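Long-range contacts in bifunctional protein PutA (Bdellovibrio bacteriovorus, PDB 5UR2), which probably oxidises L-proline to L-glutamate in two steps, with a flavin-dependent proline dehydrogenase and an NAD-dependent L-glutamate gamma-semialdehyde dehydrogenase in one chain: residues K464-E468 with I598-Y603; Q316-P320 with P469-F473; F262-F267 with R293-W298; Q7-R13 with R358-A362. All coordinates share one frame; numbering follows the deposited sequence.

In the fold
From the N terminus, contact 4 comes first. It brings helix 6-22 onto helix 357-369 of the proline dehydrogenase barrel and closes a loop of 344 residues. Contact 3 is nested inside that loop and joins the entries to two neighbouring barrel strands, 268-273 and 298-302. Contact 2 starts inside the loop of contact 4, at the end of helix 307-317, and ends beyond it at 469-473, so the two cross. Contact 1 uses the linker residues just before these, 464-468, and crosses contact 2 on its way to helix 587-611 in the aldehyde dehydrogenase part. Contacts 1 and 2 have centres about 14 Å apart; contacts 1 and 3 lie on opposite sides of the chain's centre.

Contact 1: residues K464-E468 with I598-Y603; sequences KFYNE and IDFCRY
F465, N467 and E468 lie on an extended linker that runs across helix 587-611 of the aldehyde dehydrogenase fold, meeting D599 and Y603. The aromatic part is a T-shaped pair. Y603 points its edge at the face of F465, with centroids 5.4 Å apart and planes at 87°. Y603 CD1 sits over the centre of the F465 ring. F465 CG is anti to the backbone N (chi1 173°), which sends the ring toward the helix; its CE1 comes 3.7 Å from Y603 CB.

The polar part centres on the buried carboxylate of D599. OD1 takes the backbone N of E468 at 2.7 Å on its syn lone pair. OD2 takes N467 ND2 at 2.9 Å from above the carboxylate plane, nearly straight. N467 ND2 also reaches V938 O, and its OD1 accepts from R940 NE. Two bonds from the linker thus fix the carboxylate's rotation.

Waters add further links. One water joins Y466 O to D599 OD1, and another joins E468 O to D599 OD2. E468 OE2 pairs with R572. R602, whose NH2 forms a salt bridge with D566, meets E468 OE1 through two donating waters: one accepts from R602 NE, the other from R602 NH2.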
loop_
_atom_site.group_PDB
_atom_site.type_symbol
_atom_site.label_atom_id
_atom_site.label_comp_id
_atom_site.label_asym_id
_atom_site.label_seq_id
_atom_site.Cartn_x
_atom_site.Cartn_y
_atom_site.Cartn_z
ATOM N N LYS B 464 -9.532 7.006 11.155
ATOM C CA LYS B 464 -8.135 7.249 11.478
ATOM C C LYS B 464 -7.736 6.470 12.727
ATOM O O LYS B 464 -8.527 6.317 13.651
ATOM C CB LYS B 464 -7.892 8.747 11.674
ATOM C CG LYS B 464 -6.461 9.128 11.980
ATOM C CD LYS B 464 -6.300 10.657 12.045
ATOM C CE LYS B 464 -4.985 11.102 12.718
ATOM N NZ LYS B 464 -3.745 10.514 12.123
ATOM N N PHE B 465 -6.514 5.943 12.729
ATOM C CA PHE B 465 -5.977 5.283 13.912
ATOM C C PHE B 465 -5.523 6.303 14.946
ATOM O O PHE B 465 -4.850 7.283 14.613
ATOM C CB PHE B 465 -4.779 4.410 13.551
ATOM C CG PHE B 465 -4.073 3.842 14.747
ATOM C CD1 PHE B 465 -4.524 2.660 15.338
ATOM C CD2 PHE B 465 -2.961 4.485 15.286
ATOM C CE1 PHE B 465 -3.873 2.134 16.438
ATOM C CE2 PHE B 465 -2.305 3.966 16.396
ATOM C CZ PHE B 465 -2.765 2.789 16.977
ATOM N N TYR B 466 -5.832 6.024 16.214
ATOM C CA TYR B 466 -5.347 6.822 17.338
ATOM C C TYR B 466 -4.650 5.915 18.336
ATOM O O TYR B 466 -5.091 4.788 18.580
ATOM C CB TYR B 466 -6.491 7.593 18.045
ATOM C CG TYR B 466 -7.043 8.684 17.166
ATOM C CD1 TYR B 466 -8.087 8.429 16.260
ATOM C CD2 TYR B 466 -6.481 9.956 17.192
ATOM C CE1 TYR B 466 -8.564 9.435 15.422
ATOM C CE2 TYR B 466 -6.961 10.982 16.369
ATOM C CZ TYR B 466 -7.994 10.712 15.477
ATOM O OH TYR B 466 -8.439 11.733 14.664
ATOM N N ASN B 467 -3.552 6.407 18.896
ATOM C CA ASN B 467 -2.850 5.676 19.936
ATOM C C ASN B 467 -3.591 5.752 21.269
ATOM O O ASN B 467 -4.251 6.740 21.581
ATOM C CB ASN B 467 -1.448 6.236 20.108
ATOM C CG ASN B 467 -0.600 6.042 18.880
ATOM O OD1 ASN B 467 -0.632 6.856 17.948
ATOM N ND2 ASN B 467 0.200 4.979 18.881
ATOM N N GLU B 468 -3.419 4.719 22.072
ATOM C CA GLU B 468 -3.990 4.681 23.413
ATOM C C GLU B 468 -3.334 5.719 24.327
ATOM O O GLU B 468 -2.096 5.761 24.433
ATOM C CB GLU B 468 -3.808 3.276 23.994
ATOM C CG GLU B 468 -4.244 3.149 25.437
ATOM C CD GLU B 468 -5.749 3.108 25.615
ATOM O OE1 GLU B 468 -6.491 2.884 24.628
ATOM O OE2 GLU B 468 -6.194 3.308 26.757
ATOM N N ILE B 598 -1.799 -2.442 23.463
ATOM C CA ILE B 598 -3.132 -2.109 22.973
ATOM C C ILE B 598 -3.047 -1.540 21.563
ATOM O O ILE B 598 -3.843 -1.890 20.683
ATOM C CB ILE B 598 -3.801 -1.133 23.952
ATOM C CG1 ILE B 598 -4.075 -1.861 25.262
ATOM C CG2 ILE B 598 -5.104 -0.497 23.357
ATOM C CD1 ILE B 598 -4.374 -0.922 26.442
ATOM N N ASP B 599 -2.056 -0.681 21.323
ATOM C CA ASP B 599 -1.895 -0.060 20.014
ATOM C C ASP B 599 -1.652 -1.100 18.927
ATOM O O ASP B 599 -2.212 -0.989 17.833
ATOM C CB ASP B 599 -0.746 0.959 20.037
ATOM C CG ASP B 599 -1.108 2.259 20.754
ATOM O OD1 ASP B 599 -2.320 2.505 21.010
ATOM O OD2 ASP B 599 -0.166 3.059 21.034
ATOM N N PHE B 600 -0.788 -2.091 19.193
ATOM C CA PHE B 600 -0.541 -3.158 18.215
ATOM C C PHE B 600 -1.838 -3.878 17.857
ATOM O O PHE B 600 -2.143 -4.095 16.674
ATOM C CB PHE B 600 0.491 -4.158 18.763
ATOM C CG PHE B 600 1.935 -3.714 18.623
ATOM C CD1 PHE B 600 2.401 -3.145 17.436
ATOM C CD2 PHE B 600 2.830 -3.898 19.670
ATOM C CE1 PHE B 600 3.731 -2.744 17.298
ATOM C CE2 PHE B 600 4.183 -3.498 19.552
ATOM C CZ PHE B 600 4.621 -2.918 18.358
ATOM N N CYS B 601 -2.611 -4.255 18.880
ATOM C CA CYS B 601 -3.909 -4.884 18.683
ATOM C C CYS B 601 -4.781 -4.072 17.740
ATOM O O CYS B 601 -5.274 -4.576 16.720
ATOM C CB CYS B 601 -4.620 -5.034 20.028
ATOM S SG CYS B 601 -3.934 -6.275 21.115
ATOM N N ARG B 602 -5.000 -2.804 18.083
ATOM C CA ARG B 602 -5.935 -2.008 17.296
ATOM C C ARG B 602 -5.386 -1.720 15.906
ATOM O O ARG B 602 -6.134 -1.749 14.926
ATOM C CB ARG B 602 -6.266 -0.707 18.033
ATOM C CG ARG B 602 -6.826 -0.962 19.411
ATOM C CD ARG B 602 -7.920 0.028 19.698
ATOM N NE ARG B 602 -8.362 -0.034 21.085
ATOM C CZ ARG B 602 -9.272 -0.881 21.554
ATOM N NH1 ARG B 602 -9.838 -1.786 20.760
ATOM N NH2 ARG B 602 -9.617 -0.823 22.834
ATOM N N TYR B 603 -4.079 -1.459 15.798
ATOM C CA TYR B 603 -3.498 -1.127 14.498
ATOM C C TYR B 603 -3.518 -2.327 13.557
ATOM O O TYR B 603 -3.906 -2.206 12.389
ATOM C CB TYR B 603 -2.080 -0.610 14.683
ATOM C CG TYR B 603 -1.391 -0.141 13.416
ATOM C CD1 TYR B 603 -1.463 1.194 13.015
ATOM C CD2 TYR B 603 -0.639 -1.023 12.637
ATOM C CE1 TYR B 603 -0.799 1.648 11.850
ATOM C CE2 TYR B 603 0.015 -0.591 11.483
ATOM C CZ TYR B 603 -0.064 0.745 11.094
ATOM O OH TYR B 603 0.588 1.164 9.958
HETATM O O HOH W 1 -4.926 2.408 19.987
HETATM O O HOH W 2 -0.000 3.901 23.705
HETATM O O HOH W 3 -6.938 2.195 22.052
HETATM O O HOH W 4 -8.526 1.106 24.752
#

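Contact 2: residues Q316-P320 with P469-F473; sequences QRGWP and PLLDF
W319 NE1 donates to the backbone oxygen of L470, 3.0 Å from NE1 to L470 O. The bond is bent, at 146° on the hydrogen. L470 O lies at the ring edge, close to the indole plane. D472 comes over one face of the same ring. Its CB stands 4.0 Å from the centroid of the W319 six-membered ring, a CH-pi contact displaced toward the rim. The D472 carboxylate lies only 18° from parallel to the ring, and its OD1 is held by A474 N. P469 packs at the indole edge, where its CB is 4.0 Å from W319 CD1.

The next shell keeps the indole in place. The opposite face carries R317 CD, so the ring is held between R317 and D472. W319 CG is anti to the carbonyl carbon (chi1 -70°), which turns the indole toward the linker. G318 ends the helix in a Schellman motif with positive phi, and its O lies 3.5 Å from P469 CG. One water bridges the backbones, donating to R317 O and accepting from L470 N.

Farther out, R317 NE pairs with E313 one turn back. R572 NH2 binds P469 O. The contact therefore joins the C-terminal end of helix 307-317, on the proline dehydrogenase barrel, to a linker whose L471 packs on helix 572-583 and helix 476-491.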
loop_
_atom_site.group_PDB
_atom_site.type_symbol
_atom_site.label_atom_id
_atom_site.label_comp_id
_atom_site.label_asym_id
_atom_site.label_seq_id
_atom_site.Cartn_x
_atom_site.Cartn_y
_atom_site.Cartn_z
ATOM N N GLN B 316 -1.016 15.397 21.366
ATOM C CA GLN B 316 -0.008 14.347 21.293
ATOM C C GLN B 316 -0.258 13.253 22.325
ATOM O O GLN B 316 0.011 12.074 22.065
ATOM C CB GLN B 316 1.391 14.927 21.507
ATOM C CG GLN B 316 1.936 15.730 20.354
ATOM C CD GLN B 316 3.386 16.074 20.573
ATOM O OE1 GLN B 316 3.970 15.717 21.607
ATOM N NE2 GLN B 316 3.992 16.758 19.601
ATOM N N ARG B 317 -0.768 13.614 23.497
ATOM C CA ARG B 317 -0.985 12.615 24.532
ATOM C C ARG B 317 -2.354 11.951 24.457
ATOM O O ARG B 317 -2.590 10.971 25.177
ATOM C CB ARG B 317 -0.762 13.240 25.915
ATOM C CG ARG B 317 0.709 13.550 26.181
ATOM C CD ARG B 317 0.919 14.047 27.593
ATOM N NE ARG B 317 2.324 14.327 27.875
ATOM C CZ ARG B 317 3.159 13.454 28.440
ATOM N NH1 ARG B 317 2.726 12.250 28.791
ATOM N NH2 ARG B 317 4.425 13.783 28.665
ATOM N N GLY B 318 -3.236 12.418 23.577
ATOM C CA GLY B 318 -4.616 11.962 23.603
ATOM C C GLY B 318 -5.327 12.324 24.889
ATOM O O GLY B 318 -6.164 11.559 25.361
ATOM N N TRP B 319 -4.988 13.453 25.489
ATOM C CA TRP B 319 -5.628 13.893 26.715
ATOM C C TRP B 319 -6.596 15.028 26.418
ATOM O O TRP B 319 -6.473 15.707 25.392
ATOM C CB TRP B 319 -4.579 14.355 27.744
ATOM C CG TRP B 319 -3.772 13.244 28.310
ATOM C CD1 TRP B 319 -3.937 11.901 28.077
ATOM C CD2 TRP B 319 -2.665 13.361 29.219
ATOM N NE1 TRP B 319 -3.007 11.179 28.787
ATOM C CE2 TRP B 319 -2.213 12.046 29.497
ATOM C CE3 TRP B 319 -2.020 14.447 29.834
ATOM C CZ2 TRP B 319 -1.132 11.784 30.354
ATOM C CZ3 TRP B 319 -0.935 14.185 30.687
ATOM C CH2 TRP B 319 -0.508 12.860 30.933
ATOM N N PRO B 320 -7.570 15.266 27.299
ATOM C CA PRO B 320 -8.466 16.419 27.111
ATOM C C PRO B 320 -7.662 17.710 27.067
ATOM O O PRO B 320 -6.665 17.862 27.770
ATOM C CB PRO B 320 -9.378 16.378 28.347
ATOM C CG PRO B 320 -9.223 15.008 28.917
ATOM C CD PRO B 320 -7.833 14.559 28.566
ATOM N N PRO B 469 -4.114 6.545 25.024
ATOM C CA PRO B 469 -3.518 7.500 25.968
ATOM C C PRO B 469 -2.838 6.790 27.126
ATOM O O PRO B 469 -3.325 5.778 27.629
ATOM C CB PRO B 469 -4.720 8.321 26.470
ATOM C CG PRO B 469 -5.800 8.091 25.482
ATOM C CD PRO B 469 -5.571 6.709 24.906
ATOM N N LEU B 470 -1.702 7.333 27.548
ATOM C CA LEU B 470 -1.045 6.808 28.736
ATOM C C LEU B 470 -1.672 7.420 29.981
ATOM O O LEU B 470 -2.354 8.441 29.925
ATOM C CB LEU B 470 0.454 7.114 28.730
ATOM C CG LEU B 470 1.201 6.506 27.532
ATOM C CD1 LEU B 470 2.712 6.653 27.681
ATOM C CD2 LEU B 470 0.798 5.046 27.342
ATOM N N LEU B 471 -1.417 6.789 31.114
ATOM C CA LEU B 471 -1.953 7.289 32.363
ATOM C C LEU B 471 -1.291 8.612 32.754
ATOM O O LEU B 471 -0.112 8.862 32.474
ATOM C CB LEU B 471 -1.746 6.258 33.472
ATOM C CG LEU B 471 -2.566 4.978 33.462
ATOM C CD1 LEU B 471 -2.026 3.995 34.502
ATOM C CD2 LEU B 471 -4.036 5.299 33.748
ATOM N N ASP B 472 -2.071 9.455 33.432
ATOM C CA ASP B 472 -1.590 10.695 34.044
ATOM C C ASP B 472 -1.415 10.426 35.534
ATOM O O ASP B 472 -2.395 10.435 36.291
ATOM C CB ASP B 472 -2.583 11.834 33.791
ATOM C CG ASP B 472 -2.117 13.178 34.371
ATOM O OD1 ASP B 472 -0.982 13.276 34.888
ATOM O OD2 ASP B 472 -2.884 14.150 34.279
ATOM N N PHE B 473 -0.173 10.188 35.968
ATOM C CA PHE B 473 0.008 9.856 37.378
ATOM C C PHE B 473 -0.084 11.068 38.301
ATOM O O PHE B 473 0.025 10.907 39.531
ATOM C CB PHE B 473 1.326 9.101 37.594
ATOM C CG PHE B 473 1.232 7.623 37.250
ATOM C CD1 PHE B 473 0.369 6.794 37.950
ATOM C CD2 PHE B 473 2.009 7.068 36.240
ATOM C CE1 PHE B 473 0.270 5.451 37.645
ATOM C CE2 PHE B 473 1.914 5.718 35.930
ATOM C CZ PHE B 473 1.050 4.912 36.630
HETATM O O HOH W 5 -0.640 9.722 26.541
#

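Contact 3: residues F262-F267 with R293-W298; sequences FKNYKF and RGTPFW
F262 opens a type I beta turn that ends at Y265, and its O lies 2.8 Å from R293 NH2. K263 follows with its carbonyl oxygen over the centre of the R293 guanidinium face, 3.6 Å above the plane. The same oxygen is 3.0 Å from T295 OG1, a weak pairing at best. The CB of N264 points away from the other segment, yet its O touches the methyl of T295, at 3.5 Å from CG2.

Y265 O is gripped end-on by two nitrogens of R293. NH2 is 2.8 Å away and lies in the carbonyl plane, on a lone pair; NH1 is longer, and donates from above that plane. R293 gets there with an extended chain, CG anti to the backbone N (chi1 177°). Its NE is tied to I257 O, and its NH1 also donates to T295 O. One guanidinium thus gathers carbonyl groups from both segments. These are the loops leading into strands 268-273 and 298-302, neighbours in the beta/alpha barrel of the proline dehydrogenase. The OH of Y265 bonds V234 O.

K266 brings the backbones closest. Its CA makes a CA-H...O contact of 3.2 Å with P296 O, and its O receives another from F297 CA. K266 O also lies in the plane of the W298 indole, at its edge, 3.4 Å from CD1. F267 runs beside W298, and its CD1 is 4.1 Å from W298 NE1.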
loop_
_atom_site.group_PDB
_atom_site.type_symbol
_atom_site.label_atom_id
_atom_site.label_comp_id
_atom_site.label_asym_id
_atom_site.label_seq_id
_atom_site.Cartn_x
_atom_site.Cartn_y
_atom_site.Cartn_z
ATOM N N PHE B 262 4.020 31.270 58.611
ATOM C CA PHE B 262 3.596 32.095 57.483
ATOM C C PHE B 262 2.141 32.543 57.519
ATOM O O PHE B 262 1.780 33.451 56.763
ATOM C CB PHE B 262 3.800 31.343 56.153
ATOM C CG PHE B 262 5.221 30.974 55.860
ATOM C CD1 PHE B 262 6.198 31.950 55.733
ATOM C CD2 PHE B 262 5.583 29.648 55.706
ATOM C CE1 PHE B 262 7.512 31.608 55.446
ATOM C CE2 PHE B 262 6.894 29.296 55.431
ATOM C CZ PHE B 262 7.861 30.281 55.294
ATOM N N LYS B 263 1.294 31.936 58.354
ATOM C CA LYS B 263 -0.146 32.094 58.149
ATOM C C LYS B 263 -0.645 33.516 58.393
ATOM O O LYS B 263 -1.820 33.781 58.130
ATOM C CB LYS B 263 -0.936 31.068 58.976
ATOM C CG LYS B 263 -0.986 31.260 60.481
ATOM C CD LYS B 263 -1.490 29.968 61.140
ATOM C CE LYS B 263 -2.534 29.263 60.272
ATOM N NZ LYS B 263 -2.807 27.866 60.719
ATOM N N ASN B 264 0.182 34.418 58.926
ATOM C CA ASN B 264 -0.237 35.783 59.217
ATOM C C ASN B 264 0.301 36.798 58.214
ATOM O O ASN B 264 0.023 37.989 58.350
ATOM C CB ASN B 264 0.242 36.170 60.614
ATOM C CG ASN B 264 -0.407 35.336 61.685
ATOM O OD1 ASN B 264 -1.634 35.280 61.795
ATOM N ND2 ASN B 264 0.413 34.609 62.426
ATOM N N TYR B 265 1.031 36.362 57.195
ATOM C CA TYR B 265 1.633 37.275 56.230
ATOM C C TYR B 265 0.723 37.415 55.015
ATOM O O TYR B 265 0.325 36.413 54.416
ATOM C CB TYR B 265 3.015 36.773 55.812
ATOM C CG TYR B 265 3.870 37.809 55.113
ATOM C CD1 TYR B 265 4.257 38.978 55.768
ATOM C CD2 TYR B 265 4.331 37.596 53.809
ATOM C CE1 TYR B 265 5.057 39.923 55.132
ATOM C CE2 TYR B 265 5.126 38.537 53.169
ATOM C CZ TYR B 265 5.489 39.694 53.834
ATOM O OH TYR B 265 6.287 40.624 53.200
ATOM N N LYS B 266 0.399 38.657 54.657
ATOM C CA LYS B 266 -0.512 38.943 53.556
ATOM C C LYS B 266 0.163 38.984 52.187
ATOM O O LYS B 266 -0.510 38.765 51.175
ATOM C CB LYS B 266 -1.202 40.296 53.778
ATOM C CG LYS B 266 -2.160 40.345 54.947
ATOM C CD LYS B 266 -2.988 41.638 54.928
ATOM C CE LYS B 266 -2.128 42.856 55.143
ATOM N NZ LYS B 266 -2.986 44.060 55.240
ATOM N N PHE B 267 1.471 39.194 52.130
ATOM C CA PHE B 267 2.155 39.564 50.889
ATOM C C PHE B 267 2.863 38.378 50.235
ATOM O O PHE B 267 4.036 38.408 49.865
ATOM C CB PHE B 267 3.091 40.720 51.183
ATOM C CG PHE B 267 2.355 41.920 51.687
ATOM C CD1 PHE B 267 1.282 42.426 50.972
ATOM C CD2 PHE B 267 2.640 42.463 52.924
ATOM C CE1 PHE B 267 0.565 43.518 51.439
ATOM C CE2 PHE B 267 1.920 43.559 53.402
ATOM C CZ PHE B 267 0.877 44.084 52.657
ATOM N N ARG B 293 -7.666 30.172 56.165
ATOM C CA ARG B 293 -6.341 30.609 56.586
ATOM C C ARG B 293 -6.433 31.737 57.607
ATOM O O ARG B 293 -5.658 31.778 58.568
ATOM C CB ARG B 293 -5.521 31.040 55.369
ATOM C CG ARG B 293 -4.142 31.583 55.715
ATOM C CD ARG B 293 -3.352 31.861 54.454
ATOM N NE ARG B 293 -1.957 32.221 54.694
ATOM C CZ ARG B 293 -1.450 33.436 54.490
ATOM N NH1 ARG B 293 -2.216 34.430 54.048
ATOM N NH2 ARG B 293 -0.164 33.659 54.714
ATOM N N GLY B 294 -7.404 32.636 57.438
ATOM C CA GLY B 294 -7.599 33.735 58.363
ATOM C C GLY B 294 -6.745 34.958 58.116
ATOM O O GLY B 294 -6.762 35.876 58.936
ATOM N N THR B 295 -5.988 34.991 57.022
ATOM C CA THR B 295 -5.175 36.108 56.633
ATOM C C THR B 295 -5.221 36.124 55.110
ATOM O O THR B 295 -5.053 35.067 54.482
ATOM C CB THR B 295 -3.735 35.993 57.134
ATOM O OG1 THR B 295 -3.720 36.025 58.574
ATOM C CG2 THR B 295 -2.854 37.102 56.551
ATOM N N PRO B 296 -5.469 37.268 54.496
ATOM C CA PRO B 296 -5.529 37.305 53.034
ATOM C C PRO B 296 -4.177 37.003 52.397
ATOM O O PRO B 296 -3.114 37.110 53.012
ATOM C CB PRO B 296 -5.988 38.736 52.730
ATOM C CG PRO B 296 -6.661 39.198 54.034
ATOM C CD PRO B 296 -5.877 38.542 55.118
ATOM N N PHE B 297 -4.248 36.563 51.144
ATOM C CA PHE B 297 -3.112 36.543 50.236
ATOM C C PHE B 297 -3.617 37.029 48.880
ATOM O O PHE B 297 -4.807 37.299 48.707
ATOM C CB PHE B 297 -2.489 35.144 50.163
ATOM C CG PHE B 297 -3.430 34.100 49.657
ATOM C CD1 PHE B 297 -4.278 33.429 50.522
ATOM C CD2 PHE B 297 -3.481 33.797 48.299
ATOM C CE1 PHE B 297 -5.154 32.467 50.043
ATOM C CE2 PHE B 297 -4.367 32.840 47.815
ATOM C CZ PHE B 297 -5.202 32.173 48.686
ATOM N N TRP B 298 -2.724 37.104 47.901
ATOM C CA TRP B 298 -3.032 37.702 46.609
ATOM C C TRP B 298 -3.154 36.653 45.504
ATOM O O TRP B 298 -2.469 35.628 45.525
ATOM C CB TRP B 298 -1.952 38.717 46.228
ATOM C CG TRP B 298 -2.043 39.959 47.025
ATOM C CD1 TRP B 298 -1.740 40.101 48.343
ATOM C CD2 TRP B 298 -2.466 41.247 46.565
ATOM N NE1 TRP B 298 -1.945 41.398 48.736
ATOM C CE2 TRP B 298 -2.393 42.125 47.665
ATOM C CE3 TRP B 298 -2.898 41.744 45.332
ATOM C CZ2 TRP B 298 -2.739 43.471 47.575
ATOM C CZ3 TRP B 298 -3.241 43.088 45.242
ATOM C CH2 TRP B 298 -3.165 43.934 46.362
#

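Contact 4: residues Q7-R13 with R358-A362; sequences QSQIVSR and RTLAA
I10 and R13 face A361 and A362 where helix 6-22 meets helix 357-369, with the axes of the two short segments 8.5 Å apart and their directions at 119°. The alanines permit this approach, since each brings just a methyl. I10 CD1 reaches A362 CB at 4.0 Å. The aliphatic part of R13 lies along A361, with CG 3.9 Å from A361 CB. Beyond CG the R13 chain bends away, and its NH1 forms a salt bridge with E368.

At the other end, Q7 meets R358. Q7 OE1 takes both end nitrogens of the guanidinium, NH2 at 2.8 Å and NH1 at 3.2 Å. The shorter bond uses a lone pair in the carbonyl plane; the longer runs nearly along the C=O axis. The amide and guanidinium are nearly coplanar, 24° apart. I10 CG2 lies over one guanidinium face, 3.5 Å from NH1.

R358 NH2 also pairs with E335, and NH1 donates to L444 O. The buried R358 charge is thus probably balanced by E335, while the neutral Q7 amide adds a polar grip from the N-terminal helix. These bonds probably hold the guanidinium's orientation; the R358 side chain lies about 7 Å from the modified flavin.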
loop_
_atom_site.group_PDB
_atom_site.type_symbol
_atom_site.label_atom_id
_atom_site.label_comp_id
_atom_site.label_asym_id
_atom_site.label_seq_id
_atom_site.Cartn_x
_atom_site.Cartn_y
_atom_site.Cartn_z
ATOM N N GLN B 7 -22.987 46.207 30.501
ATOM C CA GLN B 7 -22.148 46.103 29.317
ATOM C C GLN B 7 -21.992 47.452 28.629
ATOM O O GLN B 7 -20.933 47.739 28.062
ATOM C CB GLN B 7 -22.714 45.043 28.371
ATOM C CG GLN B 7 -22.657 43.642 29.001
ATOM C CD GLN B 7 -21.262 43.304 29.555
ATOM O OE1 GLN B 7 -20.239 43.582 28.924
ATOM N NE2 GLN B 7 -21.225 42.759 30.766
ATOM N N SER B 8 -23.034 48.288 28.663
ATOM C CA SER B 8 -22.923 49.631 28.106
ATOM C C SER B 8 -21.996 50.517 28.931
ATOM O O SER B 8 -21.321 51.388 28.373
ATOM C CB SER B 8 -24.304 50.276 27.992
ATOM O OG SER B 8 -24.458 51.283 28.977
ATOM N N GLN B 9 -21.974 50.348 30.254
ATOM C CA GLN B 9 -21.074 51.164 31.069
ATOM C C GLN B 9 -19.623 50.725 30.908
ATOM O O GLN B 9 -18.709 51.556 30.965
ATOM C CB GLN B 9 -21.477 51.097 32.534
ATOM C CG GLN B 9 -22.938 51.409 32.791
ATOM C CD GLN B 9 -23.264 51.522 34.272
ATOM O OE1 GLN B 9 -22.466 52.031 35.066
ATOM N NE2 GLN B 9 -24.445 51.046 34.650
ATOM N N ILE B 10 -19.390 49.427 30.717
ATOM C CA ILE B 10 -18.034 48.954 30.453
ATOM C C ILE B 10 -17.531 49.511 29.120
ATOM O O ILE B 10 -16.417 50.042 29.032
ATOM C CB ILE B 10 -17.992 47.417 30.504
ATOM C CG1 ILE B 10 -18.262 46.960 31.942
ATOM C CG2 ILE B 10 -16.649 46.892 30.012
ATOM C CD1 ILE B 10 -18.442 45.483 32.086
ATOM N N VAL B 11 -18.366 49.442 28.076
ATOM C CA VAL B 11 -17.980 49.997 26.777
ATOM C C VAL B 11 -17.604 51.467 26.913
ATOM O O VAL B 11 -16.634 51.933 26.298
ATOM C CB VAL B 11 -19.099 49.787 25.739
ATOM C CG1 VAL B 11 -18.838 50.621 24.484
ATOM C CG2 VAL B 11 -19.186 48.326 25.365
ATOM N N SER B 12 -18.365 52.221 27.712
ATOM C CA SER B 12 -18.062 53.637 27.920
ATOM C C SER B 12 -16.692 53.830 28.561
ATOM O O SER B 12 -15.942 54.736 28.176
ATOM C CB SER B 12 -19.150 54.295 28.775
ATOM O OG SER B 12 -20.392 54.258 28.103
ATOM N N ARG B 13 -16.369 53.028 29.579
ATOM C CA ARG B 13 -15.068 53.166 30.223
ATOM C C ARG B 13 -13.938 52.856 29.249
ATOM O O ARG B 13 -12.912 53.548 29.237
ATOM C CB ARG B 13 -14.986 52.267 31.453
ATOM C CG ARG B 13 -13.657 52.361 32.173
ATOM C CD ARG B 13 -13.442 53.779 32.665
ATOM N NE ARG B 13 -14.592 54.262 33.420
ATOM C CZ ARG B 13 -14.758 54.098 34.728
ATOM N NH1 ARG B 13 -13.829 53.473 35.444
ATOM N NH2 ARG B 13 -15.854 54.573 35.322
ATOM N N ARG B 358 -10.558 46.197 27.011
ATOM C CA ARG B 358 -11.852 45.639 27.416
ATOM C C ARG B 358 -11.771 44.992 28.797
ATOM O O ARG B 358 -12.546 45.334 29.704
ATOM C CB ARG B 358 -12.348 44.626 26.379
ATOM C CG ARG B 358 -13.391 43.628 26.912
ATOM C CD ARG B 358 -14.739 44.285 27.220
ATOM N NE ARG B 358 -15.550 43.470 28.134
ATOM C CZ ARG B 358 -16.867 43.613 28.305
ATOM N NH1 ARG B 358 -17.529 44.534 27.620
ATOM N NH2 ARG B 358 -17.526 42.838 29.162
ATOM N N THR B 359 -10.818 44.066 28.974
ATOM C CA THR B 359 -10.616 43.392 30.257
ATOM C C THR B 359 -10.392 44.392 31.385
ATOM O O THR B 359 -11.009 44.297 32.454
ATOM C CB THR B 359 -9.417 42.445 30.156
ATOM O OG1 THR B 359 -9.602 41.551 29.047
ATOM C CG2 THR B 359 -9.243 41.631 31.465
ATOM N N LEU B 360 -9.485 45.346 31.172
ATOM C CA LEU B 360 -9.205 46.342 32.201
ATOM C C LEU B 360 -10.450 47.159 32.546
ATOM O O LEU B 360 -10.718 47.421 33.724
ATOM C CB LEU B 360 -8.068 47.258 31.740
ATOM C CG LEU B 360 -6.717 46.576 31.466
ATOM C CD1 LEU B 360 -5.741 47.520 30.768
ATOM C CD2 LEU B 360 -6.123 46.089 32.759
ATOM N N ALA B 361 -11.210 47.587 31.532
ATOM C CA ALA B 361 -12.393 48.415 31.777
ATOM C C ALA B 361 -13.475 47.637 32.520
ATOM O O ALA B 361 -14.172 48.197 33.373
ATOM C CB ALA B 361 -12.947 48.962 30.458
ATOM N N ALA B 362 -13.647 46.356 32.196
ATOM C CA ALA B 362 -14.610 45.534 32.927
ATOM C C ALA B 362 -14.223 45.422 34.399
ATOM O O ALA B 362 -15.058 45.606 35.291
ATOM C CB ALA B 362 -14.707 44.149 32.285
#